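Local coordinates for putative ATP-grasp superfamily protein (Archaeoglobus fulgidus, PDB 3DF7) that is of unknown function but probably binds ATP, and perhaps a metal ion, in a putative ATP-grasp fold, at residues A[21-26]-A[249-254]; A[26-31]-A[51-56]; A[40-45]-A[68-73]; A[214-219]-A[230-235]; A[289-294]-A[299-304]. All coordinates share one frame; numbering follows the deposited sequence.

Interaction 1: residues A[21-26]-A[249-254]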
# COMPACT_ATOMS: atom_id res chain seq x y z
N ALA A 21 8.95 -2.28 -9.47
CA ALA A 21 10.08 -1.76 -8.70
C ALA A 21 10.04 -0.24 -8.55
O ALA A 21 10.42 0.29 -7.50
CB ALA A 21 11.39 -2.18 -9.34
N VAL A 22 9.60 0.46 -9.58
CA VAL A 22 9.56 1.91 -9.51
C VAL A 22 8.63 2.40 -8.41
O VAL A 22 8.89 3.42 -7.77
CB VAL A 22 9.16 2.53 -10.88
CG1 VAL A 22 7.66 2.41 -11.12
CG2 VAL A 22 9.63 3.99 -10.94
N GLU A 23 7.54 1.66 -8.17
CA GLU A 23 6.60 2.03 -7.12
C GLU A 23 7.22 1.76 -5.75
O GLU A 23 7.12 2.58 -4.84
CB GLU A 23 5.29 1.24 -7.25
CG GLU A 23 4.43 1.68 -8.42
CD GLU A 23 3.09 0.97 -8.46
OE1 GLU A 23 2.34 1.04 -7.46
OE2 GLU A 23 2.79 0.33 -9.49
N GLY A 24 7.87 0.61 -5.60
CA GLY A 24 8.51 0.29 -4.34
C GLY A 24 9.60 1.29 -4.00
O GLY A 24 9.72 1.75 -2.86
N LEU A 25 10.41 1.64 -5.00
CA LEU A 25 11.49 2.60 -4.80
C LEU A 25 10.92 3.95 -4.37
O LEU A 25 11.48 4.61 -3.49
CB LEU A 25 12.29 2.77 -6.09
CG LEU A 25 13.38 3.85 -6.07
CD1 LEU A 25 14.39 3.55 -4.97
CD2 LEU A 25 14.06 3.91 -7.42
N ALA A 26 9.82 4.36 -4.98
CA ALA A 26 9.18 5.62 -4.66
C ALA A 26 8.69 5.62 -3.21
O ALA A 26 8.85 6.60 -2.48
CB ALA A 26 8.01 5.88 -5.61
N LEU A 249 2.30 0.37 3.49
CA LEU A 249 2.27 1.63 2.76
C LEU A 249 1.81 1.32 1.33
O LEU A 249 2.08 0.24 0.81
CB LEU A 249 3.66 2.25 2.69
CG LEU A 249 4.28 2.75 3.99
CD1 LEU A 249 5.56 3.53 3.67
CD2 LEU A 249 3.30 3.64 4.72
N THR A 250 1.11 2.27 0.72
CA THR A 250 0.65 2.12 -0.66
C THR A 250 1.17 3.32 -1.43
O THR A 250 1.46 4.37 -0.85
CB THR A 250 -0.90 2.02 -0.75
OG1 THR A 250 -1.50 3.18 -0.16
CG2 THR A 250 -1.40 0.76 -0.04
N THR A 251 1.31 3.17 -2.75
CA THR A 251 1.86 4.22 -3.61
C THR A 251 1.37 5.66 -3.43
O THR A 251 2.16 6.60 -3.49
CB THR A 251 1.74 3.81 -5.09
OG1 THR A 251 2.27 2.49 -5.26
CG2 THR A 251 2.54 4.76 -5.98
N PRO A 252 0.06 5.85 -3.20
CA PRO A 252 -0.46 7.22 -3.03
C PRO A 252 0.28 8.03 -1.95
O PRO A 252 0.24 9.27 -1.93
CB PRO A 252 -1.93 6.99 -2.68
CG PRO A 252 -2.26 5.75 -3.47
CD PRO A 252 -1.05 4.88 -3.19
N VAL A 253 0.95 7.33 -1.04
CA VAL A 253 1.68 7.98 0.04
C VAL A 253 2.80 8.90 -0.48
O VAL A 253 3.13 9.89 0.16
CB VAL A 253 2.31 6.93 0.99
CG1 VAL A 253 3.55 6.28 0.35
CG2 VAL A 253 2.68 7.58 2.30
N VAL A 254 3.37 8.56 -1.63
CA VAL A 254 4.46 9.38 -2.17
C VAL A 254 4.02 10.81 -2.46
O VAL A 254 4.85 11.72 -2.48
CB VAL A 254 5.05 8.76 -3.46
CG1 VAL A 254 5.47 7.31 -3.19
CG2 VAL A 254 4.05 8.83 -4.60
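Glu23 is the first residue of 21-26 to touch 249-254, sending its carboxylate across to the hydroxyl of Thr251. Its CG lies beside the backbone N (chi1 -72°) and the chain runs on extended, so that OE1 arrives although the side chain does not leave the helix aimed at the loop. Thr251 OG1 donates to Glu23 OE1 over 2.6 Å, meeting the anti lone pair, the one turned from the second carboxylate oxygen. The two side chains cross at about a right angle. OE2 has its own mate, a salt bridge to Lys283, so each oxygen has a partner, which probably limits rotation of the carboxylate. An alanine here would probably leave Lys283 without this counter-charge and Thr251 OG1 without this acceptor.

One helical turn further on, Ala26 meets Val254 by apolar packing, through its methyl and its backbone carbonyl. The Ala26 CB points at the loop and lies 3.8 Å from CG1 of Val254; Val254 CG1 also lies 3.5 Å from Ala26 O. With so short a residue on the helix, the backbones come close: the CA atoms of Ala26 and Val254 are 6.5 Å apart, much like those of Glu23 and Thr251. Met27, next along the helix, packs on Leu249 and Thr251.

Polar at one end and apolar at the other, this contact illustrates a long-range interface of an ATP-grasp fold: helix 18-35, from the N-terminal parallel-sheet region, docks on the loop that follows strand 240-246 of the ATP-grasp region.

Interaction 2: residues A[26-31]-A[51-56]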
# COMPACT_ATOMS: atom_id res chain seq x y z
N ALA A 26 9.82 4.36 -4.98
CA ALA A 26 9.18 5.62 -4.66
C ALA A 26 8.69 5.62 -3.21
O ALA A 26 8.85 6.60 -2.48
CB ALA A 26 8.01 5.88 -5.61
N MSE A 27 8.09 4.51 -2.80
CA MSE A 27 7.61 4.41 -1.43
C MSE A 27 8.76 4.42 -0.44
O MSE A 27 8.66 5.05 0.62
CB MSE A 27 6.77 3.14 -1.24
CG MSE A 27 5.36 3.23 -1.81
SE MSE A 27 4.26 1.69 -1.37
CE MSE A 27 4.61 0.64 -2.95
N PHE A 28 9.85 3.72 -0.75
CA PHE A 28 10.99 3.70 0.16
C PHE A 28 11.57 5.10 0.32
O PHE A 28 11.86 5.55 1.43
CB PHE A 28 12.09 2.76 -0.35
CG PHE A 28 13.26 2.64 0.59
CD1 PHE A 28 13.21 1.76 1.68
CD2 PHE A 28 14.40 3.41 0.41
CE1 PHE A 28 14.28 1.67 2.57
CE2 PHE A 28 15.48 3.33 1.30
CZ PHE A 28 15.42 2.45 2.38
N LYS A 29 11.75 5.79 -0.81
CA LYS A 29 12.29 7.15 -0.79
C LYS A 29 11.38 8.04 0.05
O LYS A 29 11.85 8.78 0.92
CB LYS A 29 12.38 7.70 -2.22
CG LYS A 29 12.95 9.11 -2.33
CD LYS A 29 12.83 9.64 -3.76
CE LYS A 29 13.54 10.96 -3.95
NZ LYS A 29 13.15 11.97 -2.93
N SER A 30 10.08 7.95 -0.21
CA SER A 30 9.10 8.75 0.52
C SER A 30 9.11 8.44 2.01
O SER A 30 9.04 9.34 2.84
CB SER A 30 7.70 8.51 -0.06
OG SER A 30 6.73 9.22 0.68
N ALA A 31 9.21 7.15 2.36
CA ALA A 31 9.23 6.73 3.76
C ALA A 31 10.54 7.16 4.42
O ALA A 31 10.55 7.58 5.58
CB ALA A 31 9.07 5.21 3.85
N CYS A 51 23.64 4.87 -4.82
CA CYS A 51 23.84 6.30 -5.03
C CYS A 51 22.68 7.18 -4.60
O CYS A 51 22.80 8.41 -4.57
CB CYS A 51 24.12 6.56 -6.51
SG CYS A 51 22.71 6.20 -7.59
N LEU A 52 21.55 6.56 -4.25
CA LEU A 52 20.36 7.32 -3.89
C LEU A 52 20.11 7.51 -2.40
O LEU A 52 19.37 8.42 -2.01
CB LEU A 52 19.12 6.64 -4.50
CG LEU A 52 19.10 6.37 -6.00
CD1 LEU A 52 17.80 5.65 -6.36
CD2 LEU A 52 19.24 7.67 -6.78
N PHE A 53 20.72 6.68 -1.56
CA PHE A 53 20.50 6.79 -0.13
C PHE A 53 21.74 6.76 0.74
O PHE A 53 22.74 6.12 0.41
CB PHE A 53 19.55 5.68 0.32
CG PHE A 53 18.26 5.63 -0.47
CD1 PHE A 53 18.12 4.75 -1.54
CD2 PHE A 53 17.21 6.48 -0.14
CE1 PHE A 53 16.93 4.71 -2.27
CE2 PHE A 53 16.02 6.45 -0.87
CZ PHE A 53 15.88 5.56 -1.94
N THR A 54 21.66 7.45 1.88
CA THR A 54 22.75 7.49 2.83
C THR A 54 22.67 6.28 3.76
O THR A 54 22.56 6.42 4.97
CB THR A 54 22.72 8.79 3.64
OG1 THR A 54 21.39 9.03 4.11
CG2 THR A 54 23.17 9.97 2.77
N LEU A 55 22.68 5.10 3.15
CA LEU A 55 22.63 3.84 3.88
C LEU A 55 23.63 2.89 3.23
O LEU A 55 23.99 3.06 2.06
CB LEU A 55 21.23 3.22 3.80
CG LEU A 55 20.11 3.92 4.58
CD1 LEU A 55 18.76 3.33 4.18
CD2 LEU A 55 20.36 3.75 6.07
N PRO A 56 24.10 1.88 3.98
CA PRO A 56 25.06 0.95 3.39
C PRO A 56 24.36 -0.02 2.45
O PRO A 56 23.13 -0.16 2.48
CB PRO A 56 25.64 0.24 4.61
CG PRO A 56 24.46 0.18 5.53
CD PRO A 56 23.87 1.57 5.40
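Phe28 and Phe53 form a T-shaped aromatic pair, which ties helix 18-35, the connecting helix of a beta-alpha-beta unit, to the irregular loop 51-56. The ring planes stand at 90° and the centroids lie 4.9 Å apart. Phe28 supplies the edge: its CE2 sits over the middle of the Phe53 ring, 3.7 Å above the plane, while its CD2 comes within 3.5 Å of Phe53 CZ. The weakly positive C-H rim of one ring thus faces the pi cloud of the other. Phe28 CG is anti to the backbone N (chi1 -177°), which swings the ring out from the helix and toward the loop.

Two neighbours complete the first shell. Leu55 CD1 approaches the rim of Phe28 near its plane, 3.9 Å from Phe28 CZ, coming from the opposite direction. The backbone of Lys29 serves Phe53 likewise, its CA lying at the ring edge 3.8 Å from Phe53 CE2; the amino group of Lys29 turns off to a salt bridge with Asp33. A serine in place of Phe53 would probably open a gap beside the helix and leave the edge of Phe28 without an aromatic face.

Further out, Leu6, Glu8, Thr11 and Cys12 pack around Phe28, and Leu25 and Thr11 touch Phe53. Pro56 is bonded through the backbone to Val45. Between Phe53 and Leu55, which both face the helix, Thr54 is the centre of an inverse gamma turn, closed by a weak hydrogen bond of 2.9 Å from Leu55 N to Phe53 O.

Interaction 3: residues A[40-45]-A[68-73]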
# COMPACT_ATOMS: atom_id res chain seq x y z
N GLU A 40 16.07 7.59 13.72
CA GLU A 40 17.36 7.50 13.07
C GLU A 40 17.17 6.23 12.25
O GLU A 40 16.98 5.15 12.80
CB GLU A 40 18.48 7.33 14.10
CG GLU A 40 19.79 6.89 13.48
CD GLU A 40 20.99 7.39 14.25
OE1 GLU A 40 20.85 7.70 15.45
OE2 GLU A 40 22.08 7.48 13.65
N ILE A 41 17.19 6.38 10.93
CA ILE A 41 16.98 5.24 10.05
C ILE A 41 18.16 4.28 9.99
O ILE A 41 19.31 4.69 9.85
CB ILE A 41 16.68 5.71 8.60
CG1 ILE A 41 15.52 6.71 8.60
CG2 ILE A 41 16.33 4.52 7.73
CD1 ILE A 41 14.24 6.18 9.23
N THR A 42 17.85 2.99 10.11
CA THR A 42 18.86 1.96 10.00
C THR A 42 18.38 1.08 8.86
O THR A 42 17.19 1.06 8.56
CB THR A 42 18.96 1.10 11.28
OG1 THR A 42 17.72 0.42 11.49
CG2 THR A 42 19.27 1.97 12.49
N GLY A 43 19.29 0.36 8.22
CA GLY A 43 18.89 -0.49 7.12
C GLY A 43 19.93 -0.51 6.02
O GLY A 43 21.05 -0.03 6.21
N PHE A 44 19.55 -1.05 4.87
CA PHE A 44 20.46 -1.19 3.74
C PHE A 44 19.69 -1.16 2.43
O PHE A 44 18.46 -1.27 2.42
CB PHE A 44 21.18 -2.53 3.86
CG PHE A 44 20.24 -3.69 4.03
CD1 PHE A 44 19.65 -4.30 2.93
CD2 PHE A 44 19.86 -4.12 5.30
CE1 PHE A 44 18.70 -5.30 3.08
CE2 PHE A 44 18.90 -5.13 5.47
CZ PHE A 44 18.32 -5.72 4.36
N VAL A 45 20.40 -1.00 1.33
CA VAL A 45 19.77 -0.98 0.02
C VAL A 45 20.53 -1.88 -0.94
O VAL A 45 21.67 -2.27 -0.67
CB VAL A 45 19.72 0.45 -0.57
CG1 VAL A 45 18.94 1.36 0.35
CG2 VAL A 45 21.13 0.99 -0.79
N GLU A 68 18.35 -6.59 15.01
CA GLU A 68 18.90 -6.75 16.36
C GLU A 68 19.35 -5.42 16.97
O GLU A 68 19.48 -5.31 18.19
CB GLU A 68 20.10 -7.71 16.33
CG GLU A 68 19.79 -9.09 15.76
CD GLU A 68 21.01 -9.99 15.70
OE1 GLU A 68 22.07 -9.54 15.21
OE2 GLU A 68 20.91 -11.16 16.14
N LYS A 69 19.59 -4.42 16.13
CA LYS A 69 20.04 -3.12 16.60
C LYS A 69 19.00 -2.02 16.43
O LYS A 69 19.30 -0.83 16.59
CB LYS A 69 21.32 -2.72 15.86
CG LYS A 69 22.47 -3.72 16.00
CD LYS A 69 23.03 -3.73 17.41
CE LYS A 69 24.19 -4.71 17.55
NZ LYS A 69 23.76 -6.13 17.36
N SER A 70 17.76 -2.40 16.13
CA SER A 70 16.69 -1.43 15.93
C SER A 70 15.68 -1.39 17.06
O SER A 70 15.52 -2.37 17.79
CB SER A 70 15.97 -1.73 14.61
OG SER A 70 16.86 -1.59 13.51
N ASP A 71 15.00 -0.25 17.20
CA ASP A 71 13.98 -0.08 18.24
C ASP A 71 12.59 -0.29 17.64
O ASP A 71 11.63 -0.58 18.35
CB ASP A 71 14.07 1.32 18.84
CG ASP A 71 15.37 1.54 19.59
OD1 ASP A 71 15.67 0.76 20.51
OD2 ASP A 71 16.10 2.50 19.24
N ALA A 72 12.49 -0.12 16.33
CA ALA A 72 11.22 -0.32 15.63
C ALA A 72 11.53 -0.68 14.19
O ALA A 72 12.67 -0.55 13.73
CB ALA A 72 10.38 0.96 15.69
N PHE A 73 10.52 -1.17 13.48
CA PHE A 73 10.72 -1.53 12.09
C PHE A 73 9.47 -1.23 11.29
O PHE A 73 8.37 -1.13 11.83
CB PHE A 73 11.10 -3.02 11.95
CG PHE A 73 9.95 -3.97 12.15
CD1 PHE A 73 9.06 -4.26 11.11
CD2 PHE A 73 9.76 -4.59 13.38
CE1 PHE A 73 8.00 -5.14 11.30
CE2 PHE A 73 8.70 -5.48 13.58
CZ PHE A 73 7.82 -5.76 12.53
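Thr42 and Ser70 make the contact between segments whose backbones stay well apart, their CA atoms 7.2 Å from each other. Thr42 belongs to strand 40-42, and Ser70 lies just ahead of strand 72-76. The two strands are not neighbours: strand 3-8 runs between them, and the backbone of Thr42 is bonded to Leu4 and Leu6 on that middle strand. Beyond Thr42 the chain turns through Gly43, whose phi and psi of 144° and -168° would press any beta carbon against the carbonyl O of Thr42.

With strand 3-8 between the backbones, the side chains bridge the separation. Each CB points to the other segment, and the hydroxyls finish the approach, Thr42 OG1 lying 3.0 Å from Ser70 OG. This is a possible hydrogen bond, not settled because Leu4 O, a weak partner, is also within reach of the Thr42 hydroxyl. On Thr42 the oxygen occupies the crowded position between the backbone N and the carbonyl carbon (chi1 62°), which turns it, and not the methyl, to the serine. Ser70 OG has its stronger partner in Tyr66 O, on helix 63-67, a bond that is likely to steady the serine rotation. Phe5 of the middle strand touches both side chains.

Only 69 Å² is buried here, so the contact is a light one. It exemplifies how, in a Rossmann-like parallel sheet of order 2-1-3-4, a residue of one strand flanking the first can meet, across it, a residue just ahead of the other flanking strand.

Interaction 4: residues A[214-219]-A[230-235]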
# COMPACT_ATOMS: atom_id res chain seq x y z
N GLU A 214 -16.25 6.03 5.69
CA GLU A 214 -17.02 5.28 6.69
C GLU A 214 -16.91 3.78 6.47
O GLU A 214 -16.74 3.02 7.43
CB GLU A 214 -18.50 5.70 6.65
CG GLU A 214 -19.32 5.12 7.80
CD GLU A 214 -20.78 5.54 7.75
OE1 GLU A 214 -21.05 6.75 7.62
OE2 GLU A 214 -21.67 4.66 7.85
N GLU A 215 -17.01 3.35 5.22
CA GLU A 215 -16.92 1.92 4.93
C GLU A 215 -15.50 1.39 5.02
O GLU A 215 -15.30 0.22 5.35
CB GLU A 215 -17.52 1.63 3.55
CG GLU A 215 -19.01 1.94 3.46
CD GLU A 215 -19.78 1.48 4.69
OE1 GLU A 215 -19.67 0.29 5.05
OE2 GLU A 215 -20.48 2.31 5.30
N ALA A 216 -14.51 2.23 4.73
CA ALA A 216 -13.11 1.81 4.82
C ALA A 216 -12.80 1.54 6.29
O ALA A 216 -12.15 0.55 6.63
CB ALA A 216 -12.19 2.89 4.28
N VAL A 217 -13.26 2.43 7.16
CA VAL A 217 -13.04 2.29 8.59
C VAL A 217 -13.73 1.03 9.07
O VAL A 217 -13.16 0.25 9.83
CB VAL A 217 -13.60 3.50 9.37
CG1 VAL A 217 -13.55 3.23 10.87
CG2 VAL A 217 -12.78 4.75 9.04
N ARG A 218 -14.97 0.82 8.62
CA ARG A 218 -15.74 -0.35 9.02
C ARG A 218 -14.99 -1.63 8.66
O ARG A 218 -15.00 -2.60 9.41
CB ARG A 218 -17.11 -0.34 8.34
CG ARG A 218 -18.14 -1.25 9.01
CD ARG A 218 -19.44 -1.33 8.21
NE ARG A 218 -19.95 0.00 7.86
CZ ARG A 218 -20.39 0.91 8.72
NH1 ARG A 218 -20.40 0.65 10.03
NH2 ARG A 218 -20.80 2.08 8.28
N ALA A 219 -14.32 -1.61 7.51
CA ALA A 219 -13.56 -2.76 7.03
C ALA A 219 -12.36 -3.09 7.91
O ALA A 219 -12.17 -4.24 8.31
CB ALA A 219 -13.09 -2.52 5.59
N VAL A 230 -2.60 1.85 6.78
CA VAL A 230 -3.30 0.78 6.08
C VAL A 230 -4.06 1.40 4.92
O VAL A 230 -4.68 2.45 5.06
CB VAL A 230 -4.30 0.06 7.02
CG1 VAL A 230 -5.09 -0.99 6.22
CG2 VAL A 230 -3.55 -0.61 8.16
N GLY A 231 -3.98 0.75 3.76
CA GLY A 231 -4.69 1.25 2.60
C GLY A 231 -5.89 0.36 2.31
O GLY A 231 -5.79 -0.86 2.42
N VAL A 232 -7.02 0.96 1.95
CA VAL A 232 -8.21 0.17 1.63
C VAL A 232 -8.69 0.51 0.22
O VAL A 232 -9.00 1.67 -0.05
CB VAL A 232 -9.37 0.44 2.61
CG1 VAL A 232 -10.58 -0.43 2.25
CG2 VAL A 232 -8.93 0.17 4.04
N ASP A 233 -8.74 -0.48 -0.66
CA ASP A 233 -9.19 -0.25 -2.03
C ASP A 233 -10.71 -0.39 -2.08
O ASP A 233 -11.28 -1.36 -1.59
CB ASP A 233 -8.56 -1.25 -3.00
CG ASP A 233 -7.12 -0.92 -3.33
OD1 ASP A 233 -6.66 0.19 -2.98
OD2 ASP A 233 -6.45 -1.78 -3.94
N ILE A 234 -11.35 0.60 -2.70
CA ILE A 234 -12.79 0.64 -2.81
C ILE A 234 -13.27 1.08 -4.18
O ILE A 234 -12.61 1.86 -4.87
CB ILE A 234 -13.38 1.62 -1.75
CG1 ILE A 234 -13.38 0.95 -0.38
CG2 ILE A 234 -14.80 2.05 -2.14
CD1 ILE A 234 -13.72 1.89 0.75
N VAL A 235 -14.42 0.56 -4.60
CA VAL A 235 -15.03 0.97 -5.85
C VAL A 235 -16.41 1.49 -5.46
O VAL A 235 -17.17 0.81 -4.77
CB VAL A 235 -15.21 -0.19 -6.85
CG1 VAL A 235 -15.93 0.31 -8.10
CG2 VAL A 235 -13.85 -0.77 -7.23
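Ile234 and Ala216 meet where helix 206-220 packs on the antiparallel sheet of the ATP-grasp fold, here through strand 228-236. From its CB, which points to the helix, Ile234 carries CG1 beside the backbone N (chi1 -77°). The next torsion is extended, and it is CD1 at the tip that does the touching. That methyl lies 4.0 Å from Ala216 CB and hardly farther from Ala216 N, so it also nears the helix backbone.

Ala216 CB also meets the strand residue two places earlier: Val232 CB is 4.1 Å away, and Val232 CG2 nears the carbonyl O of Ala216. The one methyl thus rests against two branched side chains on the same face of the strand, and its small size lets the CA atoms of Ala216 and Val232 approach to 6.1 Å. Val212 and Val220 extend the apolar seam along the helix, and Val172 touches Ala216 from the adjoining strand.

On the helix surface the charges are paired. Arg218 grips Glu215 side-on, NE to OE1 and NH2 to OE2, and the same Arg218 NH2 reaches Glu214 OE2 at 2.8 Å.

Interaction 5: residues A[289-294]-A[299-304]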
# COMPACT_ATOMS: atom_id res chain seq x y z
N LYS A 289 10.69 14.53 -16.10
CA LYS A 289 10.80 15.00 -14.72
C LYS A 289 10.17 14.03 -13.72
O LYS A 289 9.11 14.30 -13.16
CB LYS A 289 10.15 16.38 -14.61
CG LYS A 289 10.77 17.39 -15.57
CD LYS A 289 10.04 18.73 -15.59
CE LYS A 289 10.71 19.68 -16.58
NZ LYS A 289 9.98 20.97 -16.71
N PRO A 290 10.83 12.89 -13.48
CA PRO A 290 10.30 11.89 -12.54
C PRO A 290 10.69 12.12 -11.09
O PRO A 290 11.57 12.93 -10.78
CB PRO A 290 10.88 10.60 -13.07
CG PRO A 290 12.28 11.03 -13.45
CD PRO A 290 12.05 12.37 -14.14
N TYR A 291 10.01 11.40 -10.21
CA TYR A 291 10.29 11.45 -8.78
C TYR A 291 11.41 10.43 -8.58
O TYR A 291 12.39 10.70 -7.89
CB TYR A 291 9.04 11.05 -8.00
CG TYR A 291 9.24 10.88 -6.50
CD1 TYR A 291 9.72 11.93 -5.72
CD2 TYR A 291 8.92 9.68 -5.87
CE1 TYR A 291 9.88 11.79 -4.33
CE2 TYR A 291 9.08 9.52 -4.50
CZ TYR A 291 9.55 10.58 -3.73
OH TYR A 291 9.68 10.44 -2.37
N VAL A 292 11.25 9.27 -9.21
CA VAL A 292 12.24 8.19 -9.16
C VAL A 292 12.14 7.39 -10.46
O VAL A 292 11.11 7.42 -11.13
CB VAL A 292 12.04 7.20 -7.98
CG1 VAL A 292 12.22 7.92 -6.65
CG2 VAL A 292 10.66 6.54 -8.06
N SER A 293 13.21 6.69 -10.80
CA SER A 293 13.24 5.88 -12.01
C SER A 293 13.87 4.51 -11.74
O SER A 293 14.70 4.37 -10.84
CB SER A 293 14.06 6.57 -13.11
OG SER A 293 13.62 7.90 -13.35
N VAL A 294 13.46 3.52 -12.52
CA VAL A 294 14.00 2.17 -12.44
C VAL A 294 13.98 1.67 -13.88
O VAL A 294 12.91 1.42 -14.44
CB VAL A 294 13.16 1.23 -11.56
CG1 VAL A 294 13.71 -0.20 -11.65
CG2 VAL A 294 13.19 1.70 -10.11
N LEU A 299 8.23 7.25 -12.22
CA LEU A 299 7.03 7.52 -11.45
C LEU A 299 7.06 9.03 -11.23
O LEU A 299 8.04 9.57 -10.71
CB LEU A 299 7.04 6.79 -10.11
CG LEU A 299 5.71 6.88 -9.37
CD1 LEU A 299 4.65 6.07 -10.10
CD2 LEU A 299 5.87 6.38 -7.95
N GLU A 300 6.00 9.70 -11.65
CA GLU A 300 5.92 11.15 -11.53
C GLU A 300 4.88 11.55 -10.51
O GLU A 300 3.96 10.79 -10.20
CB GLU A 300 5.53 11.79 -12.87
CG GLU A 300 6.29 11.32 -14.09
CD GLU A 300 5.57 11.69 -15.37
OE1 GLU A 300 5.43 12.91 -15.65
OE2 GLU A 300 5.14 10.78 -16.10
N ILE A 301 5.04 12.77 -10.00
CA ILE A 301 4.10 13.38 -9.06
C ILE A 301 3.99 14.81 -9.58
O ILE A 301 4.95 15.58 -9.50
CB ILE A 301 4.65 13.41 -7.62
CG1 ILE A 301 5.07 12.00 -7.20
CG2 ILE A 301 3.57 13.92 -6.68
CD1 ILE A 301 5.65 11.93 -5.80
N ILE A 302 2.83 15.16 -10.12
CA ILE A 302 2.64 16.50 -10.69
C ILE A 302 1.40 17.21 -10.17
O ILE A 302 0.42 16.57 -9.81
CB ILE A 302 2.50 16.42 -12.22
CG1 ILE A 302 1.22 15.66 -12.58
CG2 ILE A 302 3.70 15.70 -12.82
CD1 ILE A 302 1.00 15.49 -14.07
N ASP A 303 1.45 18.54 -10.13
CA ASP A 303 0.30 19.30 -9.67
C ASP A 303 -0.83 19.09 -10.68
O ASP A 303 -0.60 19.09 -11.89
CB ASP A 303 0.59 20.81 -9.60
CG ASP A 303 1.72 21.15 -8.65
OD1 ASP A 303 1.83 20.52 -7.57
OD2 ASP A 303 2.48 22.08 -8.98
N LEU A 304 -2.04 18.91 -10.16
CA LEU A 304 -3.23 18.71 -10.99
C LEU A 304 -4.20 19.86 -10.69
O LEU A 304 -4.41 20.21 -9.52
CB LEU A 304 -3.88 17.36 -10.67
CG LEU A 304 -4.91 16.82 -11.66
CD1 LEU A 304 -4.27 16.61 -13.02
CD2 LEU A 304 -5.47 15.50 -11.12
O HOH W 1 7.76 13.98 -10.84
O HOH W 2 6.52 15.09 -14.87
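Tyr291 and Val292 share a single partner, Leu299, through two backbone hydrogen bonds. Tyr291 N gives to Leu299 O over 2.7 Å, and Leu299 N gives to Val292 O over 3.1 Å. Both are nearly straight, and each donor lies almost along the C=O axis of its acceptor.

Water carries the polar contact where direct pairing stops. One molecule accepts from Ile301 N and donates to Lys289 O at 2.7 Å, standing in for a direct bond between these two backbone groups. A second donates both to Lys289 O and, at 2.6 Å, to Glu300 OE1, so the lysine carbonyl takes two water bonds. Glu300 OE2 is held separately by Arg282, in a salt bridge, and by Ser284; these partners on strand 279-285 probably steady the carboxylate that accepts from the second water.

Apolar contacts add to the pairing. Ile301 CD1 lies over one face of the Tyr291 ring, 4.0 Å from its centroid and 18° off the normal, a CH-pi contact set toward the CG end of the ring. The tyrosine CG is anti to its own amide nitrogen (chi1 172°), which lays the ring alongside the isoleucine, both side chains pointing the same way. Val292 CG2 and Leu299 CB, 4.2 Å apart, also run side by side, and Ala26 of helix 18-35 packs on Leu299.

Two residues facing one make a classic beta bulge, here in the hairpin of strands 292-294 and 297-303 that forms one edge of the large antiparallel sheet.

In the fold
Helix 18-35 is the hub of the set. Interactions 1 and 2 share its Ala26, with centres 11 Å apart, and the hairpin of interaction 5 packs on the same helix, its centre also 11 Å from that of interaction 1. Interaction 3 joins interaction 2 where Pro56 O lies 3.1 Å from Val45 N, a probable hydrogen bond. Interaction 4 is 29 Å from interaction 2 between centres, yet it meets interaction 1 where Thr250 CG2 packs 4.3 Å from Gly231 CA, and it reaches the same antiparallel sheet as interaction 5. An acetate ion, probably from the crystallisation liquor, sits about 5 Å from the side chain of Glu23 in interaction 1 and may mark a pocket.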